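Local coordinates for protein alpha-rhamnosidase (Dictyoglomus thermophilum, PDB 6I60) that probably hydrolyses terminal, non-reducing alpha-L-rhamnose residues from alpha-L-rhamnosides such as rhamnosylated natural flavonoids, at residues C470-I475 with V779-V784; G617-K622 with W804-K809; D754-T759 with Q786-S791; A763-F768 with F823-A828. All coordinates share one frame; numbering follows the deposited sequence.

Interaction 1: C470-I475 with V779-V784; sequences CSNELI and VAYKIV
Ile475 and Val784 mark the nearest approach of the two backbones, their CA atoms 7.5 Å apart. Segment 470-475 leaves the end of strand 466-470 and turns into the first residues of helix 473-488, whereas 779-784 forms the last part of helix 777-784, so the beginning of one helix lies beside the end of another. Asn472 occupies the N-cap position, and its OD1 accepts the N-H of Ile475 in a fairly straight capping bond (158°). Because CG stands anti to the backbone N (chi1 178°), the other arm of the same amide reaches across to the second helix. There Asn472 ND2 makes a weak hydrogen bond to Tyr781 OH at 3.3 Å, the amide plane standing almost perpendicular to the phenol ring (89°). The phenol oxygen has its stronger partner in Asp856. Beside this polar corner the contact is apolar: Ile475 CG1 meets Val784 CG1 at 3.6 Å, while Ile475 CD1 comes obliquely to the ring, 3.8 Å from Tyr781 CE1. Leu474 adds its CD2 branch, 3.8 Å from Val784 O. Phe830 and Ile834 of helix 826-835 cover Ile475 from elsewhere. With an alanine in place of Asn472, the Ile475 N-H would probably lose its cap and Tyr781 OH one of its partners. The chemistry is thus a division of labour: aliphatic branches and an aromatic ring fill the interface, while one amide both caps the start of a helix and helps hold the phenol.

Interaction 2: G617-K622 with W804-K809; sequences GTVRPK and WERWEK
Glu808 and Arg806 reach from one loop to the backbone of another, joining two inter-helical connections at the surface of the six-hairpin glycosidase domain, an (alpha/alpha)6 barrel. Glu808 OE2 accepts the backbone N-H of Gly617 at a modelled 2.4 Å, a length that is doubtful at this resolution. The bend of the glutamate chain at chi2 (87°) brings its carboxylate to the glycine, and the same OE2 is hydrogen-bonded to Tyr789 OH, so two partners gather at one oxygen. The second bond, a weak one, runs from Arg806 NH2 to Thr618 O at 3.0 Å, with the carbonyl oxygen at the edge of the guanidinium near its plane. Arg806 NH1 turns instead to Met815 O, again weakly. Glu808 OE1 lies 3.6 Å from Arg806 NH2 but well out of the guanidinium plane, a long contact of charges that no N-H serves directly. Within 617-622, Thr618 OG1 donates to Arg620 O at 2.6 Å, in the carbonyl plane, a bond local to this loop. Trp807, between the two acting residues in sequence, is buried and meets Phe792 edge-to-face. Packing comes mainly from Val619, which crosses Arg806 at about a right angle. Its CG2 methyl lies over one face of the guanidinium, offset toward the rim, 3.4 Å from Arg806 NH2.

Interaction 3: D754-T759 with Q786-S791; sequences DYHLDT and QKTYPS
His756 is the centre of a loop-to-loop contact in the six-hairpin glycosidase domain, where the connection before helix 761-773 lies against the one leading into helix 792-797. The imidazole is gripped at both nitrogens. NE2 shares a hydrogen bond with Thr788 OG1 at 3.0 Å, the hydroxyl lying at the ring edge near its plane, while ND1 donates to His753 O and, weakly, to Asp754 O within its own loop. With chi1 at -79°, CG is anti to the carbonyl carbon and the ring projects into the facing loop. Over one face lies the Gln786 side chain, whose CG makes a CH-pi contact 4.1 Å from the ring centroid. Pro790, preceded by a cis peptide bond, approaches obliquely, its CD 3.5 Å from His756 CD2, and its CG rests 3.4 Å from Leu757 O. A leucine in place of His756 would probably leave Thr788 OG1 and the His753 carbonyl without their mate and Gln786 CG without a flat surface to lie on. Ser791 OG bonds to Thr788 O at 2.7 Å and caps the following helix at Tyr794 N. One face of the Tyr789 ring is covered by its neighbour, Pro790 CB lying 3.4 Å above the ring centre.

Interaction 4: A763-F768 with F823-A828; sequences ATRYIF and FGSVDA
Helix-to-helix packing inside an (alpha/alpha)6 barrel is illustrated by Arg765 and Ser825, whose CA atoms come within 5.4 Å where helix 761-773 passes the segment leading into helix 826-835. Such a close approach suits a small residue: Ser825 CB lies 3.6 Å from Arg765 CG, so the aliphatic part of the arginine does the touching, while its guanidinium goes on to Tyr571 and Glu515. A water completes the join. It donates to Thr764 O at 2.8 Å and is hydrogen-bonded to Ser825 OG, also at 2.8 Å, giving two buried polar atoms a common partner. The hydroxyl turns toward the other helix because OG sits between the backbone N and the carbonyl carbon (chi1 39°). At one end of the contact, Thr764 OG1 lies in the plane of the Phe823 ring, at its edge, 3.7 Å from CE1; the bond of this hydroxyl is to Thr759 OG1. At the other, both methyls of Val826 reach Phe768: CG2 comes obliquely to CE2 at 3.6 Å, and CG1 stands 4.2 Å above one ring face, toward the rim. A hydroxyl at an aromatic edge and valine on phenylalanine thus flank a water-bridged approach, a buried contact of the (alpha/alpha)6 barrel domain.

In the fold
All four contacts lie in the six-hairpin glycosidase domain. Interaction 3 stands in the middle, its centre about 12 Å from those of interactions 1 and 2 and 13 Å from that of interaction 4; interactions 1 and 2 are about 22 Å apart, centre to centre. Along the chain the segments interleave, with only interaction 3 nested wholly within interaction 2. Helices 761-773 and 777-784 follow one another and link interactions 4 and 1, Phe768 packing on Val784, while Leu757 packs on Ile767 and Ile783. Tyr789 with Glu808 and Asp758 with Lys622 tie interactions 3 and 2. Buried helix packing thus passes through a partly buried loop contact to one at the surface, joining residues from both ends of the domain's sequence.

Interaction 1: C470-I475 with V779-V784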
# COMPACT_ATOMS: atom_id res chain seq x y z
N CYS A 470 -19.85 -12.01 2.43
CA CYS A 470 -20.51 -12.90 1.49
C CYS A 470 -21.39 -13.88 2.25
O CYS A 470 -21.23 -14.09 3.45
CB CYS A 470 -19.48 -13.66 0.65
SG CYS A 470 -20.02 -14.08 -1.01
N SER A 471 -22.32 -14.49 1.52
CA SER A 471 -23.06 -15.62 2.05
C SER A 471 -22.20 -16.88 2.08
O SER A 471 -22.50 -17.80 2.86
CB SER A 471 -24.32 -15.86 1.21
OG SER A 471 -24.66 -17.24 1.15
N ASN A 472 -21.15 -16.93 1.28
CA ASN A 472 -20.21 -18.05 1.26
C ASN A 472 -19.10 -17.76 2.28
O ASN A 472 -18.41 -16.74 2.18
CB ASN A 472 -19.63 -18.24 -0.14
CG ASN A 472 -18.61 -19.35 -0.23
OD1 ASN A 472 -17.51 -19.25 0.33
ND2 ASN A 472 -18.95 -20.42 -0.95
N GLU A 473 -18.94 -18.65 3.26
CA GLU A 473 -17.95 -18.43 4.30
C GLU A 473 -16.53 -18.71 3.82
O GLU A 473 -15.59 -18.09 4.31
CB GLU A 473 -18.27 -19.28 5.53
CG GLU A 473 -17.43 -18.94 6.76
CD GLU A 473 -17.65 -17.52 7.26
OE1 GLU A 473 -16.75 -16.98 7.94
OE2 GLU A 473 -18.72 -16.94 6.98
N LEU A 474 -16.37 -19.64 2.88
CA LEU A 474 -15.04 -19.89 2.32
C LEU A 474 -14.51 -18.66 1.60
O LEU A 474 -13.32 -18.34 1.69
CB LEU A 474 -15.09 -21.09 1.38
CG LEU A 474 -13.88 -21.30 0.46
CD1 LEU A 474 -12.68 -21.76 1.27
CD2 LEU A 474 -14.20 -22.29 -0.64
N ILE A 475 -15.39 -17.95 0.88
CA ILE A 475 -14.98 -16.70 0.24
C ILE A 475 -14.62 -15.65 1.30
O ILE A 475 -13.65 -14.90 1.14
CB ILE A 475 -16.10 -16.20 -0.70
CG1 ILE A 475 -16.25 -17.14 -1.89
CG2 ILE A 475 -15.81 -14.79 -1.18
CD1 ILE A 475 -17.33 -16.73 -2.86
N VAL A 779 -18.91 -20.37 -13.95
CA VAL A 779 -17.66 -21.12 -13.99
C VAL A 779 -16.64 -20.51 -13.05
O VAL A 779 -15.91 -21.22 -12.35
CB VAL A 779 -17.14 -21.18 -15.44
CG1 VAL A 779 -15.78 -21.87 -15.49
CG2 VAL A 779 -18.14 -21.90 -16.34
N ALA A 780 -16.57 -19.17 -13.01
CA ALA A 780 -15.62 -18.51 -12.13
C ALA A 780 -15.95 -18.76 -10.66
O ALA A 780 -15.04 -18.96 -9.84
CB ALA A 780 -15.59 -17.01 -12.42
N TYR A 781 -17.24 -18.76 -10.31
CA TYR A 781 -17.63 -19.03 -8.93
C TYR A 781 -17.28 -20.45 -8.53
O TYR A 781 -16.84 -20.69 -7.39
CB TYR A 781 -19.12 -18.77 -8.75
CG TYR A 781 -19.62 -19.02 -7.35
CD1 TYR A 781 -19.48 -18.07 -6.36
CD2 TYR A 781 -20.24 -20.23 -7.02
CE1 TYR A 781 -19.93 -18.30 -5.07
CE2 TYR A 781 -20.69 -20.47 -5.74
CZ TYR A 781 -20.54 -19.50 -4.77
OH TYR A 781 -20.99 -19.72 -3.49
N LYS A 782 -17.46 -21.42 -9.44
CA LYS A 782 -17.12 -22.80 -9.12
C LYS A 782 -15.62 -22.98 -8.95
O LYS A 782 -15.19 -23.88 -8.22
CB LYS A 782 -17.65 -23.73 -10.22
CG LYS A 782 -19.11 -24.12 -10.05
CD LYS A 782 -19.43 -25.44 -10.74
CE LYS A 782 -18.76 -26.61 -10.04
NZ LYS A 782 -19.63 -27.82 -10.01
N ILE A 783 -14.82 -22.15 -9.60
CA ILE A 783 -13.37 -22.19 -9.40
C ILE A 783 -13.03 -21.70 -8.00
O ILE A 783 -12.20 -22.30 -7.30
CB ILE A 783 -12.66 -21.37 -10.49
CG1 ILE A 783 -12.73 -22.10 -11.83
CG2 ILE A 783 -11.22 -21.10 -10.10
CD1 ILE A 783 -12.62 -21.17 -13.03
N VAL A 784 -13.66 -20.61 -7.56
CA VAL A 784 -13.36 -20.03 -6.26
C VAL A 784 -13.81 -20.96 -5.14
O VAL A 784 -13.10 -21.13 -4.13
CB VAL A 784 -14.01 -18.64 -6.14
CG1 VAL A 784 -14.32 -18.30 -4.70
CG2 VAL A 784 -13.10 -17.58 -6.75

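Interaction 2: G617-K622 with W804-K809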
# COMPACT_ATOMS: atom_id res chain seq x y z
N GLY A 617 2.26 -26.44 -10.03
CA GLY A 617 3.23 -27.48 -10.29
C GLY A 617 4.48 -27.02 -11.01
O GLY A 617 5.13 -27.83 -11.67
N THR A 618 4.84 -25.75 -10.88
CA THR A 618 5.98 -25.21 -11.60
C THR A 618 6.35 -23.86 -11.00
O THR A 618 5.60 -23.29 -10.20
CB THR A 618 5.69 -25.07 -13.10
OG1 THR A 618 6.92 -24.92 -13.82
CG2 THR A 618 4.82 -23.84 -13.34
N VAL A 619 7.51 -23.36 -11.40
CA VAL A 619 7.94 -21.99 -11.12
C VAL A 619 8.00 -21.17 -12.41
O VAL A 619 7.40 -20.10 -12.50
CB VAL A 619 9.29 -21.98 -10.38
CG1 VAL A 619 9.92 -20.61 -10.46
CG2 VAL A 619 9.11 -22.39 -8.93
N ARG A 620 8.72 -21.67 -13.41
CA ARG A 620 8.69 -21.10 -14.75
C ARG A 620 7.48 -21.64 -15.51
O ARG A 620 7.08 -22.79 -15.30
CB ARG A 620 9.97 -21.43 -15.51
CG ARG A 620 10.43 -22.88 -15.34
CD ARG A 620 11.17 -23.38 -16.58
NE ARG A 620 10.25 -23.74 -17.66
CZ ARG A 620 9.64 -24.91 -17.77
NH1 ARG A 620 8.82 -25.14 -18.79
NH2 ARG A 620 9.84 -25.85 -16.86
N PRO A 621 6.88 -20.84 -16.38
CA PRO A 621 5.65 -21.27 -17.07
C PRO A 621 5.86 -22.55 -17.87
O PRO A 621 6.87 -22.72 -18.56
CB PRO A 621 5.31 -20.09 -17.98
CG PRO A 621 5.98 -18.91 -17.34
CD PRO A 621 7.24 -19.45 -16.71
N LYS A 622 4.89 -23.46 -17.78
CA LYS A 622 4.97 -24.74 -18.48
C LYS A 622 4.49 -24.65 -19.92
O LYS A 622 4.80 -25.54 -20.72
CB LYS A 622 4.15 -25.81 -17.76
CG LYS A 622 4.04 -25.61 -16.27
CD LYS A 622 3.25 -26.74 -15.62
CE LYS A 622 1.80 -26.75 -16.08
NZ LYS A 622 0.89 -26.14 -15.07
N TRP A 804 -0.42 -18.00 0.11
CA TRP A 804 0.85 -18.65 -0.14
C TRP A 804 1.52 -18.09 -1.39
O TRP A 804 0.88 -17.49 -2.25
CB TRP A 804 0.67 -20.16 -0.31
CG TRP A 804 0.26 -20.86 0.94
CD1 TRP A 804 0.29 -20.37 2.21
CD2 TRP A 804 -0.25 -22.20 1.03
NE1 TRP A 804 -0.16 -21.32 3.09
CE2 TRP A 804 -0.50 -22.45 2.40
CE3 TRP A 804 -0.51 -23.21 0.10
CZ2 TRP A 804 -1.01 -23.67 2.85
CZ3 TRP A 804 -1.01 -24.41 0.55
CH2 TRP A 804 -1.25 -24.63 1.92
N GLU A 805 2.83 -18.32 -1.48
CA GLU A 805 3.57 -18.00 -2.70
C GLU A 805 3.29 -19.01 -3.80
O GLU A 805 3.23 -18.63 -4.98
CB GLU A 805 5.07 -17.94 -2.39
CG GLU A 805 5.96 -17.73 -3.61
CD GLU A 805 7.40 -17.49 -3.23
OE1 GLU A 805 7.77 -17.76 -2.07
OE2 GLU A 805 8.18 -17.02 -4.09
N ARG A 806 3.09 -20.28 -3.45
CA ARG A 806 2.85 -21.34 -4.41
C ARG A 806 1.54 -22.05 -4.10
O ARG A 806 1.08 -22.06 -2.95
CB ARG A 806 4.00 -22.35 -4.41
CG ARG A 806 5.35 -21.74 -4.06
CD ARG A 806 6.07 -21.27 -5.31
NE ARG A 806 5.96 -22.25 -6.39
CZ ARG A 806 6.77 -23.28 -6.54
NH1 ARG A 806 7.77 -23.48 -5.69
NH2 ARG A 806 6.59 -24.13 -7.55
N TRP A 807 0.94 -22.64 -5.14
CA TRP A 807 -0.29 -23.39 -4.95
C TRP A 807 -0.06 -24.63 -4.09
O TRP A 807 -0.90 -24.99 -3.26
CB TRP A 807 -0.88 -23.79 -6.30
CG TRP A 807 -1.28 -22.63 -7.17
CD1 TRP A 807 -0.65 -22.19 -8.30
CD2 TRP A 807 -2.42 -21.78 -6.99
NE1 TRP A 807 -1.32 -21.11 -8.82
CE2 TRP A 807 -2.41 -20.84 -8.04
CE3 TRP A 807 -3.45 -21.71 -6.04
CZ2 TRP A 807 -3.38 -19.84 -8.17
CZ3 TRP A 807 -4.41 -20.73 -6.17
CH2 TRP A 807 -4.37 -19.81 -7.23
N GLU A 808 1.08 -25.29 -4.27
CA GLU A 808 1.39 -26.51 -3.53
C GLU A 808 1.79 -26.18 -2.10
O GLU A 808 2.44 -25.16 -1.84
CB GLU A 808 2.51 -27.28 -4.22
CG GLU A 808 2.23 -27.62 -5.67
CD GLU A 808 2.64 -26.52 -6.63
OE1 GLU A 808 3.62 -25.81 -6.33
OE2 GLU A 808 1.99 -26.37 -7.68
N LYS A 809 1.41 -27.05 -1.17
CA LYS A 809 1.82 -26.91 0.22
C LYS A 809 3.30 -27.27 0.33
O LYS A 809 3.68 -28.43 0.18
CB LYS A 809 0.97 -27.80 1.12
CG LYS A 809 1.49 -27.93 2.54
CD LYS A 809 0.38 -27.72 3.55
CE LYS A 809 0.76 -28.32 4.90
NZ LYS A 809 -0.34 -28.14 5.90

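Interaction 3: D754-T759 with Q786-S791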
# COMPACT_ATOMS: atom_id res chain seq x y z
N ASP A 754 -11.41 -29.56 -14.25
CA ASP A 754 -12.51 -29.72 -13.30
C ASP A 754 -12.65 -28.48 -12.40
O ASP A 754 -12.63 -28.57 -11.17
CB ASP A 754 -12.34 -30.99 -12.47
CG ASP A 754 -13.59 -31.36 -11.69
OD1 ASP A 754 -14.69 -31.28 -12.27
OD2 ASP A 754 -13.46 -31.72 -10.51
N TYR A 755 -12.78 -27.32 -13.05
CA TYR A 755 -12.95 -26.03 -12.37
C TYR A 755 -11.78 -25.75 -11.41
O TYR A 755 -11.95 -25.59 -10.21
CB TYR A 755 -14.29 -25.98 -11.62
CG TYR A 755 -15.49 -26.16 -12.51
CD1 TYR A 755 -16.02 -27.41 -12.76
CD2 TYR A 755 -16.12 -25.06 -13.10
CE1 TYR A 755 -17.12 -27.58 -13.57
CE2 TYR A 755 -17.22 -25.22 -13.91
CZ TYR A 755 -17.72 -26.48 -14.14
OH TYR A 755 -18.82 -26.64 -14.94
N HIS A 756 -10.58 -25.70 -11.99
CA HIS A 756 -9.38 -25.42 -11.22
C HIS A 756 -8.48 -24.50 -12.03
O HIS A 756 -8.41 -24.59 -13.26
CB HIS A 756 -8.63 -26.70 -10.84
CG HIS A 756 -9.23 -27.42 -9.67
ND1 HIS A 756 -10.21 -28.38 -9.81
CD2 HIS A 756 -8.98 -27.34 -8.34
CE1 HIS A 756 -10.54 -28.85 -8.62
NE2 HIS A 756 -9.81 -28.23 -7.71
N LEU A 757 -7.78 -23.61 -11.33
CA LEU A 757 -6.88 -22.68 -11.98
C LEU A 757 -5.61 -23.39 -12.45
O LEU A 757 -5.00 -24.16 -11.70
CB LEU A 757 -6.51 -21.54 -11.02
CG LEU A 757 -7.62 -20.54 -10.69
CD1 LEU A 757 -7.18 -19.63 -9.56
CD2 LEU A 757 -7.99 -19.73 -11.92
N ASP A 758 -5.22 -23.12 -13.69
CA ASP A 758 -3.96 -23.58 -14.26
C ASP A 758 -3.10 -22.39 -14.65
O ASP A 758 -2.40 -22.40 -15.67
CB ASP A 758 -4.19 -24.51 -15.45
CG ASP A 758 -2.98 -25.37 -15.78
OD1 ASP A 758 -2.13 -25.57 -14.89
OD2 ASP A 758 -2.89 -25.86 -16.92
N THR A 759 -3.15 -21.33 -13.84
CA THR A 759 -2.58 -20.04 -14.19
C THR A 759 -1.68 -19.54 -13.08
O THR A 759 -1.90 -19.82 -11.90
CB THR A 759 -3.67 -19.00 -14.47
OG1 THR A 759 -4.57 -18.94 -13.35
CG2 THR A 759 -4.46 -19.37 -15.72
N GLN A 786 -13.70 -24.01 -4.85
CA GLN A 786 -12.96 -25.25 -4.73
C GLN A 786 -12.15 -25.29 -3.44
O GLN A 786 -11.56 -24.28 -3.03
CB GLN A 786 -12.04 -25.43 -5.94
CG GLN A 786 -12.76 -25.85 -7.20
CD GLN A 786 -13.71 -27.01 -6.98
OE1 GLN A 786 -14.93 -26.85 -7.04
NE2 GLN A 786 -13.16 -28.20 -6.72
N LYS A 787 -12.14 -26.45 -2.80
CA LYS A 787 -11.36 -26.68 -1.58
C LYS A 787 -10.21 -27.65 -1.81
O LYS A 787 -9.55 -28.05 -0.85
CB LYS A 787 -12.27 -27.19 -0.46
CG LYS A 787 -12.84 -26.09 0.42
CD LYS A 787 -13.76 -26.66 1.48
CE LYS A 787 -15.20 -26.21 1.27
NZ LYS A 787 -15.92 -26.04 2.56
N THR A 788 -9.96 -28.04 -3.05
CA THR A 788 -8.91 -28.99 -3.39
C THR A 788 -7.84 -28.30 -4.23
O THR A 788 -8.02 -27.17 -4.71
CB THR A 788 -9.49 -30.19 -4.15
OG1 THR A 788 -10.39 -29.72 -5.16
CG2 THR A 788 -10.24 -31.10 -3.19
N TYR A 789 -6.72 -28.99 -4.41
CA TYR A 789 -5.62 -28.44 -5.19
C TYR A 789 -5.99 -28.41 -6.67
O TYR A 789 -6.58 -29.36 -7.19
CB TYR A 789 -4.35 -29.27 -4.98
CG TYR A 789 -3.20 -28.85 -5.88
CD1 TYR A 789 -3.04 -29.40 -7.14
CD2 TYR A 789 -2.28 -27.90 -5.46
CE1 TYR A 789 -2.00 -29.02 -7.96
CE2 TYR A 789 -1.23 -27.51 -6.27
CZ TYR A 789 -1.10 -28.07 -7.52
OH TYR A 789 -0.06 -27.69 -8.33
N PRO A 790 -5.64 -27.32 -7.39
CA PRO A 790 -5.07 -26.09 -6.84
C PRO A 790 -6.09 -24.95 -6.74
O PRO A 790 -6.73 -24.61 -7.74
CB PRO A 790 -3.97 -25.75 -7.85
CG PRO A 790 -4.42 -26.38 -9.15
CD PRO A 790 -5.55 -27.35 -8.86
N SER A 791 -6.23 -24.37 -5.56
CA SER A 791 -7.21 -23.31 -5.35
C SER A 791 -6.85 -22.54 -4.09
O SER A 791 -5.97 -22.93 -3.32
CB SER A 791 -8.63 -23.89 -5.24
OG SER A 791 -8.76 -24.66 -4.07

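Interaction 4: A763-F768 with F823-A828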
# COMPACT_ATOMS: atom_id res chain seq x y z
N ALA A 763 -1.96 -14.44 -15.06
CA ALA A 763 -3.24 -14.81 -15.66
C ALA A 763 -4.35 -15.00 -14.62
O ALA A 763 -5.52 -14.88 -14.98
CB ALA A 763 -3.08 -16.09 -16.49
N THR A 764 -4.00 -15.29 -13.36
CA THR A 764 -5.03 -15.37 -12.33
C THR A 764 -5.71 -14.03 -12.11
O THR A 764 -6.89 -13.98 -11.76
CB THR A 764 -4.43 -15.88 -11.02
OG1 THR A 764 -3.61 -17.03 -11.27
CG2 THR A 764 -5.53 -16.27 -10.04
N ARG A 765 -4.98 -12.93 -12.32
CA ARG A 765 -5.55 -11.60 -12.18
C ARG A 765 -6.58 -11.29 -13.25
O ARG A 765 -7.44 -10.42 -13.04
CB ARG A 765 -4.42 -10.56 -12.20
CG ARG A 765 -4.85 -9.15 -11.82
CD ARG A 765 -4.67 -8.19 -12.98
NE ARG A 765 -5.30 -6.90 -12.74
CZ ARG A 765 -6.57 -6.62 -13.04
NH1 ARG A 765 -7.34 -7.55 -13.58
NH2 ARG A 765 -7.06 -5.41 -12.79
N TYR A 766 -6.54 -11.98 -14.40
CA TYR A 766 -7.44 -11.69 -15.50
C TYR A 766 -8.47 -12.77 -15.77
O TYR A 766 -9.47 -12.49 -16.45
CB TYR A 766 -6.64 -11.45 -16.80
CG TYR A 766 -5.58 -10.38 -16.70
CD1 TYR A 766 -5.92 -9.04 -16.60
CD2 TYR A 766 -4.23 -10.72 -16.71
CE1 TYR A 766 -4.94 -8.06 -16.52
CE2 TYR A 766 -3.25 -9.74 -16.63
CZ TYR A 766 -3.61 -8.42 -16.53
OH TYR A 766 -2.64 -7.45 -16.45
N ILE A 767 -8.26 -13.99 -15.27
CA ILE A 767 -9.11 -15.11 -15.68
C ILE A 767 -10.53 -14.94 -15.16
O ILE A 767 -11.50 -15.25 -15.87
CB ILE A 767 -8.49 -16.45 -15.23
CG1 ILE A 767 -9.38 -17.62 -15.65
CG2 ILE A 767 -8.26 -16.46 -13.73
CD1 ILE A 767 -8.62 -18.87 -16.01
N PHE A 768 -10.69 -14.44 -13.93
CA PHE A 768 -12.03 -14.32 -13.37
C PHE A 768 -12.84 -13.25 -14.10
O PHE A 768 -14.05 -13.42 -14.32
CB PHE A 768 -11.95 -14.00 -11.88
CG PHE A 768 -11.36 -15.11 -11.06
CD1 PHE A 768 -12.13 -16.20 -10.69
CD2 PHE A 768 -10.04 -15.07 -10.67
CE1 PHE A 768 -11.59 -17.22 -9.95
CE2 PHE A 768 -9.49 -16.09 -9.92
CZ PHE A 768 -10.27 -17.17 -9.56
N PHE A 823 -0.91 -13.38 -5.52
CA PHE A 823 -2.13 -14.09 -5.87
C PHE A 823 -3.38 -13.48 -5.25
O PHE A 823 -4.47 -14.04 -5.42
CB PHE A 823 -2.02 -15.56 -5.44
CG PHE A 823 -1.28 -16.43 -6.43
CD1 PHE A 823 -1.76 -16.59 -7.72
CD2 PHE A 823 -0.12 -17.08 -6.06
CE1 PHE A 823 -1.08 -17.39 -8.62
CE2 PHE A 823 0.56 -17.88 -6.96
CZ PHE A 823 0.08 -18.04 -8.24
N GLY A 824 -3.27 -12.34 -4.57
CA GLY A 824 -4.38 -11.71 -3.89
C GLY A 824 -5.32 -10.90 -4.76
O GLY A 824 -6.23 -10.26 -4.23
N SER A 825 -5.12 -10.91 -6.08
CA SER A 825 -5.96 -10.11 -6.97
C SER A 825 -7.41 -10.59 -7.02
O SER A 825 -8.25 -9.89 -7.58
CB SER A 825 -5.37 -10.12 -8.38
OG SER A 825 -4.85 -11.40 -8.71
N VAL A 826 -7.71 -11.76 -6.45
CA VAL A 826 -9.07 -12.28 -6.50
C VAL A 826 -9.99 -11.45 -5.62
O VAL A 826 -11.21 -11.39 -5.85
CB VAL A 826 -9.08 -13.76 -6.11
CG1 VAL A 826 -10.49 -14.34 -6.20
CG2 VAL A 826 -8.15 -14.53 -7.01
N ASP A 827 -9.44 -10.78 -4.60
CA ASP A 827 -10.27 -9.96 -3.73
C ASP A 827 -10.92 -8.82 -4.49
O ASP A 827 -12.01 -8.37 -4.12
CB ASP A 827 -9.44 -9.42 -2.56
CG ASP A 827 -10.27 -9.21 -1.32
OD1 ASP A 827 -10.84 -10.20 -0.81
OD2 ASP A 827 -10.36 -8.06 -0.84
N ALA A 828 -10.28 -8.34 -5.55
CA ALA A 828 -10.92 -7.34 -6.41
C ALA A 828 -12.13 -7.92 -7.13
O ALA A 828 -13.11 -7.20 -7.36
CB ALA A 828 -9.91 -6.78 -7.41
O HOH W 1 -7.35 -12.52 -9.40